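Local coordinates for capsid protein (Macrobrachium rosenbergii nodavirus, PDB 5YKU) that forms the protruding domain of the nodavirus capsid protein, which builds the dimeric spikes on the surface of the virus particle, at residues A[40-45]-A[88-93]; A[48-53]-A[111-116]; A[57-62]-A[98-103]. All coordinates share one frame; numbering follows the deposited sequence.

All three contacts belong to one antiparallel, all-beta domain. Contact 1, mostly buried, is the end of a strand pair, where strand 81-89 passes into a loop and a few backbone bonds are backed by phenylalanines. Contact 3 is a full strand pair, with mainly apolar side chains on the buried face and mostly polar ones on the other, where waters link side chains to the partner strand. Contact 2 lies at the surface without a strand ladder; an arginine and a glutamine grip backbone atoms instead. Contact 1 lies on strand 41-47 and contact 2 reaches strand 114-121, its neighbour in the sheet. Phe88 and Ile44 of contact 1 pack on Phe98 of contact 3, whose Gln57 bonds Arg50 of contact 2.

Contact 1: residues A[40-45]-A[88-93]; sequences SKFIIV and FQANSI
The end of an antiparallel strand pair, Lys41-Phe42 against Phe88-Gln89, joins residues 40-45 to residues 88-93 at the point where strand 81-89 runs into a loop. Phe42 and Phe88 form a hydrogen-bonded pair: Phe42 N donates to Phe88 O at 2.9 Å, and Phe88 N returns a bond to Phe42 O at 3.1 Å. The next rung, Lys41 with Gln89, is non-hydrogen-bonded and brings the two CA atoms to 4.3 Å. Beyond it the ladder gains one more link past the regular strand, from Ala90 N to Ser40 O at 2.8 Å, and the extended Gln89 lays its CG beside the same carbonyl oxygen.

On the face that carries both phenylalanines, the contact is apolar. The Phe88 CG sits between its backbone N and carbonyl carbon (chi1 72°), which swings the ring across to the opposite strand and against the Phe42 side chain. Phe42 CB lies over one face of this ring, 3.6 Å from Phe88 CZ, in a CH-pi contact. The two rings are nearly parallel, with planes 20° apart, but they are slid so far that they barely overlap; CB, more than the ring of Phe42, lies over the Phe88 ring. Farther out, Phe42 CE2 reaches Ala90 CB at 3.9 Å. From across the Phe88 ring plane, Ile44 CG2 comes obliquely to the same part of the rim, 3.7 Å from Phe88 CE1, so this corner of the ring lies between two residues of one strand. Lys41 and Gln89 occupy the other, exposed face.

Strand 41-47 continues its pairing with strand 81-89 through Ile44 and Ile86, and on its far edge bonds strand 114-121, whose Ile117 touches both Phe42 and Ile44. Across the interior, Phe98 of strand 96-104 meets the Phe88 ring edge-to-face.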
loop_
_atom_site.group_PDB
_atom_site.type_symbol
_atom_site.label_atom_id
_atom_site.label_comp_id
_atom_site.label_asym_id
_atom_site.label_seq_id
_atom_site.Cartn_x
_atom_site.Cartn_y
_atom_site.Cartn_z
ATOM N N SER A 40 6.545 5.558 13.598
ATOM C CA SER A 40 6.867 4.126 13.580
ATOM C C SER A 40 7.296 3.723 12.175
ATOM O O SER A 40 6.957 4.353 11.180
ATOM C CB SER A 40 5.684 3.315 14.044
ATOM O OG SER A 40 5.615 3.340 15.471
ATOM N N LYS A 41 8.023 2.630 12.131
ATOM C CA LYS A 41 8.578 2.025 10.893
ATOM C C LYS A 41 7.717 0.820 10.561
ATOM O O LYS A 41 7.373 -0.016 11.379
ATOM C CB LYS A 41 9.992 1.574 11.131
ATOM C CG LYS A 41 10.864 2.733 11.501
ATOM C CD LYS A 41 12.123 2.211 12.214
ATOM C CE LYS A 41 13.261 3.252 12.429
ATOM N NZ LYS A 41 14.354 2.616 13.300
ATOM N N PHE A 42 7.389 0.719 9.280
ATOM C CA PHE A 42 6.446 -0.252 8.724
ATOM C C PHE A 42 6.978 -0.841 7.471
ATOM O O PHE A 42 7.863 -0.272 6.744
ATOM C CB PHE A 42 5.152 0.446 8.374
ATOM C CG PHE A 42 4.468 1.067 9.550
ATOM C CD1 PHE A 42 3.596 0.280 10.320
ATOM C CD2 PHE A 42 4.653 2.402 9.910
ATOM C CE1 PHE A 42 2.903 0.854 11.413
ATOM C CE2 PHE A 42 4.014 2.955 10.988
ATOM C CZ PHE A 42 3.112 2.195 11.770
ATOM N N ILE A 43 6.376 -1.977 7.086
ATOM C CA ILE A 43 6.402 -2.504 5.696
ATOM C C ILE A 43 4.985 -2.557 5.208
ATOM O O ILE A 43 4.105 -3.034 5.945
ATOM C CB ILE A 43 7.024 -3.927 5.719
ATOM C CG1 ILE A 43 8.459 -3.966 6.036
ATOM C CG2 ILE A 43 6.854 -4.588 4.323
ATOM C CD1 ILE A 43 9.389 -3.345 5.005
ATOM N N ILE A 44 4.708 -2.114 4.016
ATOM C CA ILE A 44 3.386 -2.314 3.352
ATOM C C ILE A 44 3.604 -3.242 2.161
ATOM O O ILE A 44 4.576 -3.056 1.370
ATOM C CB ILE A 44 2.782 -0.943 2.979
ATOM C CG1 ILE A 44 1.399 -1.086 2.361
ATOM C CG2 ILE A 44 3.703 -0.092 2.093
ATOM C CD1 ILE A 44 0.691 0.204 2.222
ATOM N N VAL A 45 2.724 -4.186 2.070
ATOM C CA VAL A 45 2.736 -5.174 0.986
ATOM C C VAL A 45 1.398 -5.250 0.307
ATOM O O VAL A 45 0.372 -4.921 0.925
ATOM C CB VAL A 45 3.076 -6.612 1.481
ATOM C CG1 VAL A 45 4.449 -6.605 2.075
ATOM C CG2 VAL A 45 2.064 -7.143 2.480
ATOM N N PHE A 88 8.749 2.138 4.965
ATOM C CA PHE A 88 8.536 3.542 5.236
ATOM C C PHE A 88 8.355 3.782 6.712
ATOM O O PHE A 88 7.999 2.899 7.480
ATOM C CB PHE A 88 7.331 4.099 4.453
ATOM C CG PHE A 88 6.013 3.623 4.963
ATOM C CD1 PHE A 88 5.511 2.394 4.610
ATOM C CD2 PHE A 88 5.298 4.406 5.815
ATOM C CE1 PHE A 88 4.272 1.946 5.151
ATOM C CE2 PHE A 88 4.082 3.941 6.354
ATOM C CZ PHE A 88 3.587 2.711 6.022
ATOM N N GLN A 89 8.495 5.037 7.101
ATOM C CA GLN A 89 8.265 5.501 8.446
ATOM C C GLN A 89 7.090 6.460 8.383
ATOM O O GLN A 89 7.041 7.337 7.513
ATOM C CB GLN A 89 9.499 6.212 8.984
ATOM C CG GLN A 89 9.436 6.686 10.425
ATOM C CD GLN A 89 10.815 7.178 10.823
ATOM O OE1 GLN A 89 11.824 6.667 10.370
ATOM N NE2 GLN A 89 10.809 8.301 11.401
ATOM N N ALA A 90 6.093 6.255 9.253
ATOM C CA ALA A 90 4.990 7.235 9.370
ATOM C C ALA A 90 5.606 8.575 9.823
ATOM O O ALA A 90 6.556 8.628 10.594
ATOM C CB ALA A 90 3.913 6.794 10.335
ATOM N N ASN A 91 4.946 9.652 9.375
ATOM C CA ASN A 91 5.379 11.013 9.774
ATOM C C ASN A 91 4.927 11.284 11.198
ATOM O O ASN A 91 4.371 10.447 11.899
ATOM C CB ASN A 91 4.945 11.998 8.708
ATOM C CG ASN A 91 3.480 12.263 8.728
ATOM O OD1 ASN A 91 2.741 11.854 9.630
ATOM N ND2 ASN A 91 3.043 12.962 7.677
ATOM N N SER A 92 5.206 12.575 11.581
ATOM C CA SER A 92 4.973 12.973 12.960
ATOM C C SER A 92 3.480 13.051 13.354
ATOM O O SER A 92 3.171 13.134 14.515
ATOM C CB SER A 92 5.539 14.379 13.217
ATOM O OG SER A 92 4.935 15.337 12.405
ATOM N N ILE A 93 2.587 12.971 12.361
ATOM C CA ILE A 93 1.147 13.021 12.550
ATOM C C ILE A 93 0.528 11.647 12.211
ATOM O O ILE A 93 -0.679 11.512 12.106
ATOM C CB ILE A 93 0.466 14.168 11.823
ATOM C CG1 ILE A 93 0.618 14.155 10.328
ATOM C CG2 ILE A 93 0.978 15.482 12.424
ATOM C CD1 ILE A 93 -0.447 15.025 9.633
#

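Contact 2: residues A[48-53]-A[111-116]; sequences MDRVSS and KPYQYR
Arg50 reaches across from the loop 48-53 and lays its guanidinium flat on the ring of Tyr113. The planes are 18° apart, and Arg50 CZ stands 3.8 Å from the centroid of the Tyr113 ring, a cation-pi stack. The extended side chain, with CG anti to the backbone N (chi1 -176°), carries this group past the backbone of Lys111 and Pro112. There, NE and NH2 grip a single atom side-on: Arg50 NE lies 3.1 Å and Arg50 NH2 2.9 Å from Lys111 O. Both approach that oxygen from the same face of its carbonyl, while the oxygen itself lies near the guanidinium plane. A weak third bond runs from NE to Pro112 O. Outside the pair, Arg50 NH1 forms a salt bridge with Asp76 and NH2 bonds Gln57, so stack and edge bonds together fix the rotation of the group.

These interactions tie the loop that follows strand 41-47 to the segment leading into strand 114-121, the two running nearly opposite ways without forming a beta ladder. Gln114 stands in for one: its amide pairs with the backbone of Asp49, OE1 accepting from Asp49 N at 2.9 Å and NE2 donating to Asp49 O at 3.0 Å. The second donor stands well above the plane of the Asp49 carbonyl.

The Lys111 side chain runs extended from CB, 3.7 Å from Arg50 NE, toward Val51. Its terminal bend (chi4 72°) turns NZ to a water that donates to Val51 O. Selenomethionine Met48 adds its CE, 3.7 Å from Tyr113 CE1, and the hydroxyl of Tyr113 bonds Gln57 O.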
loop_
_atom_site.group_PDB
_atom_site.type_symbol
_atom_site.label_atom_id
_atom_site.label_comp_id
_atom_site.label_asym_id
_atom_site.label_seq_id
_atom_site.Cartn_x
_atom_site.Cartn_y
_atom_site.Cartn_z
HETATM N N MSE A 48 -4.253 -9.558 -2.511
HETATM C CA MSE A 48 -5.360 -9.609 -3.450
HETATM C C MSE A 48 -6.420 -10.547 -2.954
HETATM O O MSE A 48 -6.207 -11.730 -2.663
HETATM C CB MSE A 48 -4.873 -9.953 -4.849
HETATM C CG MSE A 48 -5.850 -9.629 -5.927
HETATM SE SE MSE A 48 -4.985 -9.592 -7.716
HETATM C CE MSE A 48 -3.938 -7.971 -7.509
ATOM N N ASP A 49 -7.652 -10.043 -3.007
ATOM C CA ASP A 49 -8.862 -10.836 -2.822
ATOM C C ASP A 49 -9.880 -10.113 -3.683
ATOM O O ASP A 49 -10.602 -9.230 -3.177
ATOM C CB ASP A 49 -9.271 -10.932 -1.344
ATOM C CG ASP A 49 -10.533 -11.659 -1.206
ATOM O OD1 ASP A 49 -11.039 -12.305 -2.094
ATOM O OD2 ASP A 49 -11.094 -11.696 -0.021
ATOM N N ARG A 50 -9.873 -10.387 -4.974
ATOM C CA ARG A 50 -10.446 -9.426 -5.937
ATOM C C ARG A 50 -10.686 -10.091 -7.245
ATOM O O ARG A 50 -9.763 -10.695 -7.849
ATOM C CB ARG A 50 -9.440 -8.303 -6.108
ATOM C CG ARG A 50 -9.882 -7.161 -7.002
ATOM C CD ARG A 50 -8.749 -6.176 -7.189
ATOM N NE ARG A 50 -9.049 -5.046 -8.063
ATOM C CZ ARG A 50 -8.933 -5.017 -9.382
ATOM N NH1 ARG A 50 -8.668 -6.105 -10.087
ATOM N NH2 ARG A 50 -9.123 -3.862 -9.996
ATOM N N VAL A 51 -11.910 -10.044 -7.748
ATOM C CA VAL A 51 -12.239 -10.520 -9.042
ATOM C C VAL A 51 -11.511 -9.732 -10.094
ATOM O O VAL A 51 -11.519 -8.498 -10.067
ATOM C CB VAL A 51 -13.747 -10.520 -9.268
ATOM C CG1 VAL A 51 -14.129 -10.850 -10.686
ATOM C CG2 VAL A 51 -14.469 -11.376 -8.273
ATOM N N SER A 52 -10.878 -10.391 -11.001
ATOM C CA SER A 52 -10.207 -9.718 -12.133
ATOM C C SER A 52 -11.183 -8.961 -13.009
ATOM O O SER A 52 -12.231 -9.518 -13.359
ATOM C CB SER A 52 -9.513 -10.751 -12.997
ATOM O OG SER A 52 -8.961 -10.116 -14.145
ATOM N N SER A 53 -10.824 -7.760 -13.391
ATOM C CA SER A 53 -11.633 -7.017 -14.382
ATOM C C SER A 53 -11.506 -7.600 -15.737
ATOM O O SER A 53 -12.388 -7.266 -16.581
ATOM C CB SER A 53 -11.170 -5.579 -14.391
ATOM O OG SER A 53 -9.865 -5.481 -15.035
ATOM N N LYS A 111 -12.698 -2.080 -9.109
ATOM C CA LYS A 111 -12.540 -2.546 -7.731
ATOM C C LYS A 111 -11.210 -2.086 -7.155
ATOM O O LYS A 111 -10.183 -2.114 -7.892
ATOM C CB LYS A 111 -12.630 -4.031 -7.642
ATOM C CG LYS A 111 -13.981 -4.547 -8.175
ATOM C CD LYS A 111 -14.130 -5.992 -7.996
ATOM C CE LYS A 111 -15.488 -6.512 -8.514
ATOM N NZ LYS A 111 -15.542 -6.497 -10.001
ATOM N N PRO A 112 -11.111 -1.700 -5.934
ATOM C CA PRO A 112 -9.842 -1.250 -5.365
ATOM C C PRO A 112 -8.806 -2.360 -5.334
ATOM O O PRO A 112 -9.116 -3.538 -5.167
ATOM C CB PRO A 112 -10.172 -0.817 -3.966
ATOM C CG PRO A 112 -11.688 -0.527 -3.990
ATOM C CD PRO A 112 -12.262 -1.435 -4.992
ATOM N N TYR A 113 -7.557 -1.953 -5.520
ATOM C CA TYR A 113 -6.446 -2.805 -5.114
ATOM C C TYR A 113 -6.242 -2.618 -3.639
ATOM O O TYR A 113 -6.706 -1.626 -3.008
ATOM C CB TYR A 113 -5.228 -2.479 -5.957
ATOM C CG TYR A 113 -5.358 -3.029 -7.379
ATOM C CD1 TYR A 113 -5.493 -4.409 -7.555
ATOM C CD2 TYR A 113 -5.302 -2.237 -8.482
ATOM C CE1 TYR A 113 -5.596 -4.990 -8.849
ATOM C CE2 TYR A 113 -5.408 -2.778 -9.786
ATOM C CZ TYR A 113 -5.571 -4.145 -9.930
ATOM O OH TYR A 113 -5.667 -4.732 -11.154
ATOM N N GLN A 114 -5.547 -3.581 -3.011
ATOM C CA GLN A 114 -5.601 -3.836 -1.546
ATOM C C GLN A 114 -4.229 -3.951 -0.976
ATOM O O GLN A 114 -3.310 -4.486 -1.591
ATOM C CB GLN A 114 -6.365 -5.144 -1.336
ATOM C CG GLN A 114 -7.834 -5.080 -1.855
ATOM C CD GLN A 114 -8.335 -6.432 -2.224
ATOM O OE1 GLN A 114 -7.751 -7.160 -3.061
ATOM N NE2 GLN A 114 -9.459 -6.851 -1.693
ATOM N N TYR A 115 -4.050 -3.465 0.229
ATOM C CA TYR A 115 -2.786 -3.439 0.894
ATOM C C TYR A 115 -2.874 -3.908 2.327
ATOM O O TYR A 115 -3.928 -3.889 2.965
ATOM C CB TYR A 115 -2.146 -2.031 0.827
ATOM C CG TYR A 115 -2.850 -1.011 1.678
ATOM C CD1 TYR A 115 -2.698 -0.958 3.051
ATOM C CD2 TYR A 115 -3.650 -0.034 1.070
ATOM C CE1 TYR A 115 -3.347 0.084 3.769
ATOM C CE2 TYR A 115 -4.345 0.887 1.764
ATOM C CZ TYR A 115 -4.158 0.954 3.121
ATOM O OH TYR A 115 -4.868 1.932 3.849
ATOM N N ARG A 116 -1.727 -4.406 2.840
ATOM C CA ARG A 116 -1.546 -4.901 4.226
ATOM C C ARG A 116 -0.356 -4.197 4.819
ATOM O O ARG A 116 0.717 -4.196 4.196
ATOM C CB ARG A 116 -1.392 -6.404 4.205
ATOM C CG ARG A 116 -1.192 -6.976 5.610
ATOM C CD ARG A 116 -0.974 -8.505 5.548
ATOM N NE ARG A 116 -2.028 -9.201 4.846
ATOM C CZ ARG A 116 -3.245 -9.417 5.277
ATOM N NH1 ARG A 116 -3.612 -9.121 6.495
ATOM N NH2 ARG A 116 -4.075 -10.070 4.454
HETATM O O HOH W 1 -12.913 -6.368 -11.258
#

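Contact 3: residues A[57-62]-A[98-103]; sequences QKCTIT and FTLVTD
Lys58 opens the ladder with bonds in both directions to Asp103, Lys58 N reaching Asp103 O at 3.0 Å and Asp103 N reaching Lys58 O at 2.9 Å. Its fully extended side chain carries NZ to a water, to which it donates and which in turn donates to Asp103 OD2, bridging the two charges, which are not in direct contact; Asp103 OD1 meets Lys26 in a salt bridge. Cys59 turns to the other face, and its SG lies 3.8 Å from Thr102 CG2. Thr60 forms the next hydrogen-bonded pair with Val101, and a water hydrogen-bonded to Thr60 OG1 at 2.7 Å donates to Val101 O.

Strands 57-63 and 96-104 are thus regular antiparallel neighbours in the sheet, hydrogen-bonded and non-hydrogen-bonded pairs alternating, with the axes of 57-62 and 98-103 at 162°. Cys59, Ile61, Leu100 and Thr102 share the buried face; Lys58, Thr60, Thr62, Thr99, Val101 and Asp103 share the other.

Ile61 lies side by side with Leu100, CD1 touching Leu100 CD2 at 3.7 Å, while its other branch, CG2, crosses to Phe98 CB at 3.9 Å. Both Ile61 and Leu100 also touch Trp19. At Thr62 the last pair closes, Thr99 N donating to Thr62 O at 2.8 Å. The hydroxyl of Thr62, set between its backbone N and carbonyl carbon (chi1 59°), meets a third water, which donates to Thr99 O.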
loop_
_atom_site.group_PDB
_atom_site.type_symbol
_atom_site.label_atom_id
_atom_site.label_comp_id
_atom_site.label_asym_id
_atom_site.label_seq_id
_atom_site.Cartn_x
_atom_site.Cartn_y
_atom_site.Cartn_z
ATOM N N GLN A 57 -5.975 -3.756 -15.606
ATOM C CA GLN A 57 -5.941 -2.665 -14.658
ATOM C C GLN A 57 -4.593 -2.671 -13.963
ATOM O O GLN A 57 -4.323 -3.464 -13.034
ATOM C CB GLN A 57 -7.173 -2.746 -13.723
ATOM C CG GLN A 57 -8.442 -2.569 -14.502
ATOM C CD GLN A 57 -9.721 -2.573 -13.729
ATOM O OE1 GLN A 57 -9.784 -3.144 -12.602
ATOM N NE2 GLN A 57 -10.725 -1.995 -14.266
ATOM N N LYS A 58 -3.666 -1.840 -14.401
ATOM C CA LYS A 58 -2.323 -1.747 -13.874
ATOM C C LYS A 58 -2.203 -0.612 -12.869
ATOM O O LYS A 58 -2.658 0.523 -13.144
ATOM C CB LYS A 58 -1.331 -1.435 -15.013
ATOM C CG LYS A 58 0.134 -1.491 -14.567
ATOM C CD LYS A 58 1.106 -1.106 -15.724
ATOM C CE LYS A 58 2.508 -1.163 -15.284
ATOM N NZ LYS A 58 3.313 -0.789 -16.526
ATOM N N CYS A 59 -1.609 -0.898 -11.713
ATOM C CA CYS A 59 -1.353 0.153 -10.732
ATOM C C CYS A 59 0.032 -0.028 -10.155
ATOM O O CYS A 59 0.404 -1.164 -9.830
ATOM C CB CYS A 59 -2.427 0.014 -9.609
ATOM S SG CYS A 59 -2.142 1.180 -8.230
ATOM N N THR A 60 0.746 1.051 -10.064
ATOM C CA THR A 60 2.088 1.077 -9.475
ATOM C C THR A 60 2.151 2.090 -8.386
ATOM O O THR A 60 1.639 3.255 -8.598
ATOM C CB THR A 60 3.155 1.392 -10.540
ATOM O OG1 THR A 60 2.972 0.561 -11.678
ATOM C CG2 THR A 60 4.515 1.192 -10.031
ATOM N N ILE A 61 2.709 1.779 -7.252
ATOM C CA ILE A 61 2.687 2.648 -6.064
ATOM C C ILE A 61 4.052 2.825 -5.533
ATOM O O ILE A 61 4.816 1.867 -5.392
ATOM C CB ILE A 61 1.765 2.081 -4.980
ATOM C CG1 ILE A 61 0.410 1.804 -5.712
ATOM C CG2 ILE A 61 1.715 3.016 -3.770
ATOM C CD1 ILE A 61 -0.634 1.477 -4.782
ATOM N N THR A 62 4.382 4.083 -5.173
ATOM C CA THR A 62 5.577 4.405 -4.436
ATOM C C THR A 62 5.191 5.300 -3.252
ATOM O O THR A 62 4.061 5.846 -3.236
ATOM C CB THR A 62 6.615 5.092 -5.353
ATOM O OG1 THR A 62 6.029 6.295 -5.884
ATOM C CG2 THR A 62 7.113 4.208 -6.420
ATOM N N PHE A 98 1.422 8.269 -0.419
ATOM C CA PHE A 98 1.774 7.416 -1.578
ATOM C C PHE A 98 1.334 8.003 -2.865
ATOM O O PHE A 98 0.299 8.664 -2.919
ATOM C CB PHE A 98 1.126 6.011 -1.413
ATOM C CG PHE A 98 1.632 5.306 -0.180
ATOM C CD1 PHE A 98 1.069 5.583 1.085
ATOM C CD2 PHE A 98 2.616 4.373 -0.245
ATOM C CE1 PHE A 98 1.590 4.987 2.228
ATOM C CE2 PHE A 98 3.114 3.779 0.906
ATOM C CZ PHE A 98 2.605 4.084 2.142
ATOM N N THR A 99 2.127 7.757 -3.876
ATOM C CA THR A 99 1.802 8.145 -5.255
ATOM C C THR A 99 1.408 6.943 -6.042
ATOM O O THR A 99 2.157 5.925 -6.068
ATOM C CB THR A 99 2.965 8.841 -5.942
ATOM O OG1 THR A 99 3.176 10.098 -5.235
ATOM C CG2 THR A 99 2.636 9.220 -7.378
ATOM N N LEU A 100 0.265 6.923 -6.612
ATOM C CA LEU A 100 -0.321 5.917 -7.421
ATOM C C LEU A 100 -0.323 6.300 -8.865
ATOM O O LEU A 100 -0.724 7.401 -9.232
ATOM C CB LEU A 100 -1.745 5.569 -7.013
ATOM C CG LEU A 100 -1.941 5.067 -5.552
ATOM C CD1 LEU A 100 -2.140 6.272 -4.616
ATOM C CD2 LEU A 100 -3.085 4.110 -5.442
ATOM N N VAL A 101 0.175 5.454 -9.741
ATOM C CA VAL A 101 0.149 5.628 -11.187
ATOM C C VAL A 101 -0.666 4.492 -11.768
ATOM O O VAL A 101 -0.292 3.296 -11.556
ATOM C CB VAL A 101 1.536 5.691 -11.768
ATOM C CG1 VAL A 101 1.459 5.813 -13.317
ATOM C CG2 VAL A 101 2.424 6.770 -11.158
ATOM N N THR A 102 -1.779 4.818 -12.355
ATOM C CA THR A 102 -2.718 3.811 -12.873
ATOM C C THR A 102 -2.823 3.898 -14.347
ATOM O O THR A 102 -2.862 4.953 -14.922
ATOM C CB THR A 102 -4.053 3.824 -12.188
ATOM O OG1 THR A 102 -4.607 5.149 -12.302
ATOM C CG2 THR A 102 -3.944 3.499 -10.692
ATOM N N ASP A 103 -2.920 2.765 -15.003
ATOM C CA ASP A 103 -3.084 2.612 -16.440
ATOM C C ASP A 103 -4.040 1.412 -16.625
ATOM O O ASP A 103 -3.657 0.249 -16.491
ATOM C CB ASP A 103 -1.717 2.365 -17.123
ATOM C CG ASP A 103 -1.861 2.122 -18.571
ATOM O OD1 ASP A 103 -2.939 1.984 -19.129
ATOM O OD2 ASP A 103 -0.746 1.887 -19.143
HETATM O O HOH W 2 1.881 1.379 -18.013
HETATM O O HOH W 3 1.067 1.645 -13.283
HETATM O O HOH W 4 4.325 5.960 -7.977
#